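Local coordinates for protein aminotransferase, class I and II (Erwinia tasmaniensis, PDB 5Z0Q) that binds pyridoxal-5'-phosphate and belongs to the class I and II aminotransferase family, whose members share the two-domain, fold type I architecture of PLP-dependent proteins, at residues 15-20 / 370-375; 23-28 / 37-42; 189-194 / 226-231. All blocks are in the same frame, centred on the assembly; numbering follows the deposited sequence.

Contact 1 of 3, residues 15-20 / 370-375; sequences QRIDRR and PRQLLE
At the edge of the Arg371 guanidinium, near its plane, lies the amide nitrogen of Gln15, with NE2 3.3 Å from NH1. The amide and guanidinium planes stand 75° apart; both atoms are donors, so they do not bond. Tyr299 of helix 290-313 gives the guanidinium a cation-pi partner, and its hydroxyl is hydrogen-bonded to the backbone N of Arg371. The apolar centre is Pro370, whose CB points toward 15-20: CG sits 3.6 Å from Arg16 O and 3.7 Å from Ile17 CG1. Ile17 holds CG1 anti to its carbonyl carbon (chi1 -69°), and with the second torsion extended CD1 reaches the amide end of Gln372, a plain van der Waals contact. An aliphatic chain suits this spot because its CG1 packs on the proline ring, while the polar ends of Gln15 and Gln372 suit the surface. Pro370 is the N-cap of helix 371-385. Lacking an N-H, it costs little at a helix start, and its O accepts from Leu374 N at 3.2 Å. The arrangement is that of an N-terminal arm laid over the start of the C-terminal helix in a fold type I small domain.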
loop_
_atom_site.group_PDB
_atom_site.type_symbol
_atom_site.label_atom_id
_atom_site.label_comp_id
_atom_site.label_asym_id
_atom_site.label_seq_id
_atom_site.Cartn_x
_atom_site.Cartn_y
_atom_site.Cartn_z
ATOM N N GLN A 15 -24.584 -16.615 -11.061
ATOM C CA GLN A 15 -25.459 -17.211 -10.059
ATOM C C GLN A 15 -24.722 -18.153 -9.116
ATOM O O GLN A 15 -25.367 -18.815 -8.297
ATOM C CB GLN A 15 -26.610 -17.958 -10.739
ATOM C CG GLN A 15 -27.615 -17.052 -11.427
ATOM C CD GLN A 15 -28.762 -17.821 -12.053
ATOM O OE1 GLN A 15 -28.695 -19.040 -12.212
ATOM N NE2 GLN A 15 -29.825 -17.109 -12.411
ATOM N N ARG A 16 -23.397 -18.228 -9.212
ATOM C CA ARG A 16 -22.629 -19.104 -8.341
ATOM C C ARG A 16 -22.589 -18.547 -6.923
ATOM O O ARG A 16 -22.465 -17.336 -6.717
ATOM C CB ARG A 16 -21.209 -19.279 -8.883
ATOM C CG ARG A 16 -20.340 -20.272 -8.112
ATOM C CD ARG A 16 -20.840 -21.703 -8.274
ATOM N NE ARG A 16 -21.947 -22.009 -7.372
ATOM C CZ ARG A 16 -22.856 -22.952 -7.597
ATOM N NH1 ARG A 16 -23.831 -23.156 -6.721
ATOM N NH2 ARG A 16 -22.796 -23.683 -8.701
ATOM N N ILE A 17 -22.698 -19.441 -5.941
ATOM C CA ILE A 17 -22.654 -19.079 -4.528
ATOM C C ILE A 17 -21.368 -19.636 -3.935
ATOM O O ILE A 17 -21.123 -20.848 -3.989
ATOM C CB ILE A 17 -23.882 -19.601 -3.766
ATOM C CG1 ILE A 17 -25.143 -18.853 -4.205
ATOM C CG2 ILE A 17 -23.675 -19.468 -2.263
ATOM C CD1 ILE A 17 -26.359 -19.142 -3.346
ATOM N N ASP A 18 -20.549 -18.754 -3.371
ATOM C CA ASP A 18 -19.311 -19.134 -2.709
ATOM C C ASP A 18 -19.496 -19.125 -1.196
ATOM O O ASP A 18 -20.430 -18.521 -0.663
ATOM C CB ASP A 18 -18.170 -18.189 -3.101
ATOM C CG ASP A 18 -18.011 -18.055 -4.603
ATOM O OD1 ASP A 18 -18.937 -18.448 -5.343
ATOM O OD2 ASP A 18 -16.954 -17.559 -5.046
ATOM N N ARG A 19 -18.586 -19.807 -0.506
ATOM C CA ARG A 19 -18.612 -19.907 0.946
ATOM C C ARG A 19 -17.397 -19.197 1.526
ATOM O O ARG A 19 -16.276 -19.375 1.039
ATOM C CB ARG A 19 -18.638 -21.369 1.397
ATOM C CG ARG A 19 -18.712 -21.553 2.904
ATOM C CD ARG A 19 -19.913 -20.831 3.502
ATOM N NE ARG A 19 -19.512 -19.793 4.449
ATOM C CZ ARG A 19 -20.364 -19.062 5.164
ATOM N NH1 ARG A 19 -19.908 -18.138 6.001
ATOM N NH2 ARG A 19 -21.670 -19.255 5.043
ATOM N N ARG A 20 -17.628 -18.382 2.557
ATOM C CA ARG A 20 -16.572 -17.612 3.210
ATOM C C ARG A 20 -16.836 -17.627 4.713
ATOM O O ARG A 20 -17.753 -16.934 5.168
ATOM C CB ARG A 20 -16.528 -16.172 2.687
ATOM C CG ARG A 20 -17.206 -15.956 1.334
ATOM C CD ARG A 20 -16.215 -15.542 0.250
ATOM N NE ARG A 20 -15.996 -14.097 0.216
ATOM C CZ ARG A 20 -16.671 -13.258 -0.565
ATOM N NH1 ARG A 20 -17.610 -13.723 -1.377
ATOM N NH2 ARG A 20 -16.412 -11.955 -0.536
ATOM N N PRO A 370 -25.280 -13.168 -6.030
ATOM C CA PRO A 370 -26.169 -14.032 -6.814
ATOM C C PRO A 370 -27.630 -13.765 -6.483
ATOM O O PRO A 370 -27.983 -13.425 -5.352
ATOM C CB PRO A 370 -25.746 -15.450 -6.406
ATOM C CG PRO A 370 -24.970 -15.279 -5.139
ATOM C CD PRO A 370 -24.295 -13.955 -5.270
ATOM N N ARG A 371 -28.481 -13.922 -7.501
ATOM C CA ARG A 371 -29.887 -13.553 -7.366
ATOM C C ARG A 371 -30.590 -14.369 -6.289
ATOM O O ARG A 371 -31.540 -13.882 -5.663
ATOM C CB ARG A 371 -30.594 -13.715 -8.713
ATOM C CG ARG A 371 -32.018 -13.192 -8.743
ATOM C CD ARG A 371 -32.577 -13.183 -10.158
ATOM N NE ARG A 371 -31.809 -12.313 -11.045
ATOM C CZ ARG A 371 -31.059 -12.747 -12.053
ATOM N NH1 ARG A 371 -30.983 -14.046 -12.314
ATOM N NH2 ARG A 371 -30.391 -11.885 -12.808
ATOM N N GLN A 372 -30.142 -15.604 -6.053
ATOM C CA GLN A 372 -30.747 -16.415 -5.002
ATOM C C GLN A 372 -30.558 -15.773 -3.633
ATOM O O GLN A 372 -31.453 -15.830 -2.781
ATOM C CB GLN A 372 -30.159 -17.825 -5.022
ATOM C CG GLN A 372 -30.836 -18.795 -4.070
ATOM C CD GLN A 372 -30.119 -20.128 -3.988
ATOM O OE1 GLN A 372 -29.468 -20.433 -2.989
ATOM N NE2 GLN A 372 -30.239 -20.931 -5.039
ATOM N N LEU A 373 -29.400 -15.149 -3.405
ATOM C CA LEU A 373 -29.171 -14.460 -2.140
ATOM C C LEU A 373 -29.956 -13.156 -2.063
ATOM O O LEU A 373 -30.337 -12.726 -0.968
ATOM C CB LEU A 373 -27.677 -14.199 -1.945
ATOM C CG LEU A 373 -27.257 -13.573 -0.613
ATOM C CD1 LEU A 373 -27.732 -14.426 0.556
ATOM C CD2 LEU A 373 -25.749 -13.377 -0.559
ATOM N N LEU A 374 -30.212 -12.518 -3.208
ATOM C CA LEU A 374 -31.008 -11.296 -3.201
ATOM C C LEU A 374 -32.463 -11.587 -2.856
ATOM O O LEU A 374 -33.099 -10.818 -2.126
ATOM C CB LEU A 374 -30.910 -10.592 -4.555
ATOM C CG LEU A 374 -31.700 -9.287 -4.677
ATOM C CD1 LEU A 374 -31.188 -8.261 -3.681
ATOM C CD2 LEU A 374 -31.638 -8.741 -6.093
ATOM N N GLU A 375 -33.006 -12.692 -3.376
ATOM C CA GLU A 375 -34.387 -13.056 -3.069
ATOM C C GLU A 375 -34.567 -13.329 -1.581
ATOM O O GLU A 375 -35.580 -12.939 -0.988
ATOM C CB GLU A 375 -34.805 -14.273 -3.895
ATOM C CG GLU A 375 -34.833 -14.028 -5.394
ATOM C CD GLU A 375 -35.027 -15.304 -6.189
ATOM O OE1 GLU A 375 -34.931 -16.397 -5.592
ATOM O OE2 GLU A 375 -35.275 -15.215 -7.411
#

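Contact 2 of 3, residues 23-28 / 37-42; sequences DSLKWK and PLWIAD
Lys26 and its neighbours belong to the N-terminal loop that doubles back on strand 36-38 and the turn after it, close to the cofactor site: the side chain of Ile40 is about 7 Å from a bound pyridoxal-5'-phosphate. Trp39 fastens the loop from its ring edge. Its NE1 donates to Lys26 O at 3.1 Å and 160°, and the bond lies in both the indole plane and the carbonyl plane, on a lone pair of the oxygen. Farther along the same edge CZ2 faces Leu25 O, while CH2 rests 3.9 Å from Leu25 CG. Tryptophan suits the place by joining one donor to a broad apolar surface. The side chain of Lys26 runs fully extended past Ile40, CG anti to the backbone N (chi1 -173°), its CB 3.6 Å from Ile40 CG2. That reach brings NZ to Asp42 O at 3.1 Å, almost head-on to the carbonyl (C=O...N angle 161°). Asp42 OD1 stays 4.3 Å from NZ, beyond a salt bridge, although its charge probably still favours the ammonium in this buried setting. Pro37 also lies over one face of Trp27 in a CH-pi contact, CD 4.0 Å from the six-membered ring's centroid. Trp27 NE1 is hydrogen-bonded to Asp44 OD1, itself a long, weak ion-pair partner of Lys26 NZ. Strand 36-38 is an outermost strand of the five-stranded sheet, parallel to 349-353, where Leu38 is backbone hydrogen-bonded to Gly350. Helix 371-385 packs against it through Ala377, and Val68 of the second subunit touches Leu25.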
loop_
_atom_site.group_PDB
_atom_site.type_symbol
_atom_site.label_atom_id
_atom_site.label_comp_id
_atom_site.label_asym_id
_atom_site.label_seq_id
_atom_site.Cartn_x
_atom_site.Cartn_y
_atom_site.Cartn_z
ATOM N N ASP A 23 -11.182 -14.869 3.976
ATOM C CA ASP A 23 -10.705 -13.684 4.675
ATOM C C ASP A 23 -11.531 -12.449 4.341
ATOM O O ASP A 23 -11.105 -11.330 4.641
ATOM C CB ASP A 23 -9.227 -13.434 4.360
ATOM C CG ASP A 23 -8.957 -13.287 2.875
ATOM O OD1 ASP A 23 -9.889 -13.498 2.069
ATOM O OD2 ASP A 23 -7.808 -12.958 2.511
ATOM N N SER A 24 -12.705 -12.628 3.740
ATOM C CA SER A 24 -13.523 -11.496 3.325
ATOM C C SER A 24 -14.057 -10.738 4.534
ATOM O O SER A 24 -14.648 -11.331 5.442
ATOM C CB SER A 24 -14.682 -11.974 2.452
ATOM O OG SER A 24 -15.601 -10.924 2.205
ATOM N N LEU A 25 -13.848 -9.420 4.540
ATOM C CA LEU A 25 -14.412 -8.590 5.597
ATOM C C LEU A 25 -15.933 -8.571 5.533
ATOM O O LEU A 25 -16.594 -8.349 6.554
ATOM C CB LEU A 25 -13.848 -7.168 5.497
ATOM C CG LEU A 25 -14.327 -6.125 6.510
ATOM C CD1 LEU A 25 -14.102 -6.615 7.930
ATOM C CD2 LEU A 25 -13.618 -4.799 6.279
ATOM N N LYS A 26 -16.500 -8.812 4.349
ATOM C CA LYS A 26 -17.950 -8.773 4.189
ATOM C C LYS A 26 -18.626 -9.871 5.002
ATOM O O LYS A 26 -19.563 -9.607 5.762
ATOM C CB LYS A 26 -18.309 -8.902 2.707
ATOM C CG LYS A 26 -19.787 -8.709 2.408
ATOM C CD LYS A 26 -20.063 -8.773 0.915
ATOM C CE LYS A 26 -21.502 -8.391 0.605
ATOM N NZ LYS A 26 -21.791 -8.430 -0.856
ATOM N N TRP A 27 -18.158 -11.110 4.861
ATOM C CA TRP A 27 -18.809 -12.262 5.468
ATOM C C TRP A 27 -18.245 -12.619 6.840
ATOM O O TRP A 27 -18.448 -13.747 7.303
ATOM C CB TRP A 27 -18.714 -13.468 4.532
ATOM C CG TRP A 27 -19.580 -13.340 3.322
ATOM C CD1 TRP A 27 -19.288 -12.672 2.170
ATOM C CD2 TRP A 27 -20.889 -13.890 3.146
ATOM N NE1 TRP A 27 -20.334 -12.773 1.286
ATOM C CE2 TRP A 27 -21.330 -13.516 1.862
ATOM C CE3 TRP A 27 -21.732 -14.663 3.950
ATOM C CZ2 TRP A 27 -22.576 -13.890 1.362
ATOM C CZ3 TRP A 27 -22.968 -15.034 3.453
ATOM C CH2 TRP A 27 -23.378 -14.647 2.171
ATOM N N LYS A 28 -17.552 -11.691 7.501
ATOM C CA LYS A 28 -17.033 -11.939 8.837
ATOM C C LYS A 28 -17.505 -10.940 9.884
ATOM O O LYS A 28 -17.316 -11.195 11.079
ATOM C CB LYS A 28 -15.497 -11.966 8.824
ATOM C CG LYS A 28 -14.923 -13.344 8.536
ATOM C CD LYS A 28 -13.407 -13.351 8.622
ATOM C CE LYS A 28 -12.869 -14.771 8.649
ATOM N NZ LYS A 28 -11.381 -14.805 8.605
ATOM N N PRO A 37 -24.889 -10.514 5.073
ATOM C CA PRO A 37 -23.995 -9.374 4.824
ATOM C C PRO A 37 -24.290 -8.687 3.500
ATOM O O PRO A 37 -24.065 -9.260 2.429
ATOM C CB PRO A 37 -22.598 -10.012 4.819
ATOM C CG PRO A 37 -22.782 -11.399 5.378
ATOM C CD PRO A 37 -24.172 -11.796 5.018
ATOM N N LEU A 38 -24.793 -7.457 3.561
ATOM C CA LEU A 38 -25.119 -6.680 2.368
ATOM C C LEU A 38 -24.655 -5.242 2.540
ATOM O O LEU A 38 -25.366 -4.295 2.185
ATOM C CB LEU A 38 -26.617 -6.728 2.072
ATOM C CG LEU A 38 -27.261 -8.110 1.945
ATOM C CD1 LEU A 38 -28.766 -8.007 2.095
ATOM C CD2 LEU A 38 -26.897 -8.754 0.617
ATOM N N TRP A 39 -23.449 -5.056 3.083
ATOM C CA TRP A 39 -22.988 -3.733 3.493
ATOM C C TRP A 39 -21.786 -3.269 2.679
ATOM O O TRP A 39 -21.943 -2.402 1.817
ATOM C CB TRP A 39 -22.698 -3.727 4.999
ATOM C CG TRP A 39 -21.681 -4.741 5.452
ATOM C CD1 TRP A 39 -21.805 -6.100 5.427
ATOM C CD2 TRP A 39 -20.388 -4.467 6.007
ATOM N NE1 TRP A 39 -20.667 -6.687 5.922
ATOM C CE2 TRP A 39 -19.782 -5.707 6.287
ATOM C CE3 TRP A 39 -19.683 -3.293 6.290
ATOM C CZ2 TRP A 39 -18.508 -5.807 6.837
ATOM C CZ3 TRP A 39 -18.419 -3.394 6.836
ATOM C CH2 TRP A 39 -17.843 -4.642 7.105
ATOM N N ILE A 40 -20.591 -3.814 2.915
ATOM C CA ILE A 40 -19.382 -3.262 2.316
ATOM C C ILE A 40 -19.428 -3.421 0.800
ATOM O O ILE A 40 -19.990 -4.387 0.262
ATOM C CB ILE A 40 -18.129 -3.922 2.925
ATOM C CG1 ILE A 40 -16.879 -3.089 2.630
ATOM C CG2 ILE A 40 -17.958 -5.345 2.423
ATOM C CD1 ILE A 40 -15.643 -3.569 3.364
ATOM N N ALA A 41 -18.839 -2.451 0.098
ATOM C CA ALA A 41 -19.028 -2.302 -1.345
ATOM C C ALA A 41 -18.068 -3.218 -2.108
ATOM O O ALA A 41 -17.072 -2.794 -2.699
ATOM C CB ALA A 41 -18.855 -0.846 -1.751
ATOM N N ASP A 42 -18.396 -4.507 -2.090
ATOM C CA ASP A 42 -17.735 -5.483 -2.941
ATOM C C ASP A 42 -18.736 -6.579 -3.273
ATOM O O ASP A 42 -19.672 -6.835 -2.511
ATOM C CB ASP A 42 -16.474 -6.067 -2.285
ATOM C CG ASP A 42 -16.782 -6.967 -1.100
ATOM O OD1 ASP A 42 -17.834 -6.775 -0.455
ATOM O OD2 ASP A 42 -15.963 -7.863 -0.806
#

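Contact 3 of 3, residues 189-194 / 226-231; sequences AQLRFA and DDAAQR
Leu191 against Ala228 forms a small, buried helix-to-helix contact in the large domain, between helix 184-197 and the short helix 226-229. The CA atoms of Leu191 and Ala228 are 6.9 Å apart, and the small methyl of Ala228 suits so near an approach. Leu191 sets CG anti to its backbone N (chi1 174°), and from there both methyls extend to the alanine: CD1 lies 3.7 Å from Ala228 CB, and CD2 4.0 Å from it. The branched end of leucine thus straddles the methyl like a fork. CD1 also borders the aliphatic part of Arg231, 4.1 Å from its CD, and Phe221 packs on the same leucine.

Arg231 extends the interface to Ala194. The bend at chi3 (-53°) helps bring the guanidinium back to Asp227, in the short helix that precedes it, where NH1 makes a salt bridge with Asp227 OD2 at 2.8 Å. The hydrogen bond within that pair is weak, with an angle of 117° at the proton. Pairing with Asp227 probably eases the placing of a charged arginine beside apolar neighbours, and a further weak bond runs from NE to Leu199 O. NH2 approaches Ala194 O obliquely at 3.6 Å without bonding to it, and Ala194, being small, admits the guanidinium beside its own methyl.

Helix 184-197 connects the parallel strands 166-172 and 200-204 in a beta-alpha-beta crossover. Helix 226-229 lies on the next connection, from 200-204 to 232-236, and Arg231 pairs through its backbone with Val201 where those neighbouring strands begin.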
loop_
_atom_site.group_PDB
_atom_site.type_symbol
_atom_site.label_atom_id
_atom_site.label_comp_id
_atom_site.label_asym_id
_atom_site.label_seq_id
_atom_site.Cartn_x
_atom_site.Cartn_y
_atom_site.Cartn_z
ATOM N N ALA A 189 -22.068 22.452 -15.019
ATOM C CA ALA A 189 -22.466 23.344 -13.936
ATOM C C ALA A 189 -21.493 23.252 -12.768
ATOM O O ALA A 189 -21.120 24.275 -12.180
ATOM C CB ALA A 189 -23.888 23.019 -13.480
ATOM N N GLN A 190 -21.073 22.035 -12.418
ATOM C CA GLN A 190 -20.070 21.869 -11.373
ATOM C C GLN A 190 -18.730 22.462 -11.790
ATOM O O GLN A 190 -17.973 22.940 -10.937
ATOM C CB GLN A 190 -19.915 20.388 -11.027
ATOM C CG GLN A 190 -21.202 19.730 -10.561
ATOM C CD GLN A 190 -21.094 18.220 -10.486
ATOM O OE1 GLN A 190 -20.089 17.638 -10.896
ATOM N NE2 GLN A 190 -22.131 17.577 -9.961
ATOM N N LEU A 191 -18.422 22.440 -13.089
ATOM C CA LEU A 191 -17.193 23.066 -13.565
ATOM C C LEU A 191 -17.264 24.582 -13.440
ATOM O O LEU A 191 -16.292 25.220 -13.017
ATOM C CB LEU A 191 -16.923 22.660 -15.013
ATOM C CG LEU A 191 -15.737 23.352 -15.686
ATOM C CD1 LEU A 191 -14.457 23.102 -14.904
ATOM C CD2 LEU A 191 -15.588 22.892 -17.130
ATOM N N ARG A 192 -18.404 25.177 -13.805
ATOM C CA ARG A 192 -18.553 26.622 -13.672
ATOM C C ARG A 192 -18.514 27.054 -12.213
ATOM O O ARG A 192 -18.050 28.157 -11.904
ATOM C CB ARG A 192 -19.850 27.084 -14.341
ATOM C CG ARG A 192 -19.788 27.065 -15.862
ATOM C CD ARG A 192 -21.042 27.643 -16.504
ATOM N NE ARG A 192 -21.935 26.604 -17.014
ATOM C CZ ARG A 192 -23.119 26.306 -16.486
ATOM N NH1 ARG A 192 -23.567 26.976 -15.433
ATOM N NH2 ARG A 192 -23.859 25.342 -17.019
ATOM N N PHE A 193 -18.986 26.199 -11.303
ATOM C CA PHE A 193 -18.875 26.502 -9.881
ATOM C C PHE A 193 -17.420 26.493 -9.430
ATOM O O PHE A 193 -17.011 27.327 -8.613
ATOM C CB PHE A 193 -19.696 25.504 -9.065
ATOM C CG PHE A 193 -19.555 25.669 -7.578
ATOM C CD1 PHE A 193 -20.265 26.648 -6.905
ATOM C CD2 PHE A 193 -18.719 24.836 -6.851
ATOM C CE1 PHE A 193 -20.141 26.799 -5.536
ATOM C CE2 PHE A 193 -18.590 24.983 -5.482
ATOM C CZ PHE A 193 -19.303 25.965 -4.824
ATOM N N ALA A 194 -16.623 25.558 -9.954
ATOM C CA ALA A 194 -15.213 25.502 -9.588
ATOM C C ALA A 194 -14.452 26.705 -10.129
ATOM O O ALA A 194 -13.556 27.231 -9.460
ATOM C CB ALA A 194 -14.591 24.200 -10.093
ATOM N N ASP A 226 -10.045 21.886 -21.440
ATOM C CA ASP A 226 -8.664 21.866 -20.983
ATOM C C ASP A 226 -8.481 22.607 -19.666
ATOM O O ASP A 226 -7.510 22.340 -18.950
ATOM C CB ASP A 226 -7.748 22.462 -22.053
ATOM C CG ASP A 226 -7.751 21.650 -23.332
ATOM O OD1 ASP A 226 -7.706 20.403 -23.247
ATOM O OD2 ASP A 226 -7.807 22.256 -24.422
ATOM N N ASP A 227 -9.390 23.527 -19.334
ATOM C CA ASP A 227 -9.332 24.185 -18.034
ATOM C C ASP A 227 -9.666 23.209 -16.913
ATOM O O ASP A 227 -9.024 23.227 -15.855
ATOM C CB ASP A 227 -10.282 25.380 -18.005
ATOM C CG ASP A 227 -10.238 26.128 -16.687
ATOM O OD1 ASP A 227 -9.287 26.911 -16.480
ATOM O OD2 ASP A 227 -11.152 25.929 -15.856
ATOM N N ALA A 228 -10.667 22.352 -17.127
ATOM C CA ALA A 228 -11.009 21.352 -16.122
ATOM C C ALA A 228 -9.876 20.351 -15.936
ATOM O O ALA A 228 -9.631 19.883 -14.820
ATOM C CB ALA A 228 -12.300 20.633 -16.515
ATOM N N ALA A 229 -9.178 20.010 -17.021
ATOM C CA ALA A 229 -8.077 19.059 -16.924
ATOM C C ALA A 229 -6.916 19.634 -16.121
ATOM O O ALA A 229 -6.282 18.917 -15.338
ATOM C CB ALA A 229 -7.617 18.647 -18.321
ATOM N N GLN A 230 -6.626 20.923 -16.295
ATOM C CA GLN A 230 -5.499 21.555 -15.620
ATOM C C GLN A 230 -5.805 21.961 -14.184
ATOM O O GLN A 230 -4.927 22.517 -13.517
ATOM C CB GLN A 230 -5.034 22.781 -16.412
ATOM C CG GLN A 230 -4.449 22.451 -17.776
ATOM C CD GLN A 230 -3.195 21.603 -17.681
ATOM O OE1 GLN A 230 -2.398 21.757 -16.756
ATOM N NE2 GLN A 230 -3.018 20.696 -18.636
ATOM N N ARG A 231 -7.015 21.694 -13.689
ATOM C CA ARG A 231 -7.391 22.079 -12.335
ATOM C C ARG A 231 -7.902 20.901 -11.511
ATOM O O ARG A 231 -8.394 21.112 -10.396
ATOM C CB ARG A 231 -8.455 23.184 -12.370
ATOM C CG ARG A 231 -9.840 22.692 -12.772
ATOM C CD ARG A 231 -10.771 23.831 -13.173
ATOM N NE ARG A 231 -10.848 24.885 -12.166
ATOM C CZ ARG A 231 -10.386 26.120 -12.341
ATOM N NH1 ARG A 231 -9.823 26.463 -13.489
ATOM N NH2 ARG A 231 -10.497 27.015 -11.368
#

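Contacts 1 and 2 are neighbours, their centres 13 Å apart, and they meet directly: Leu373 CD2 of helix 371-385 packs 3.7 Å from Trp27 CZ2. Both segments of the N-terminal arm also touch the second subunit, consistent with this arm lying between the small domain and that subunit. Contact 3 lies across the chain's centre, about 42 Å from contact 1 and 36 Å from contact 2 between centres, among the helices that connect strands of the eight-stranded sheet. Along the sequence contact 1 joins the N-terminal arm to the start of the C-terminal helix and encloses the others, with contact 2 closing before contact 3 opens. The large domain therefore lies within the long loop so closed.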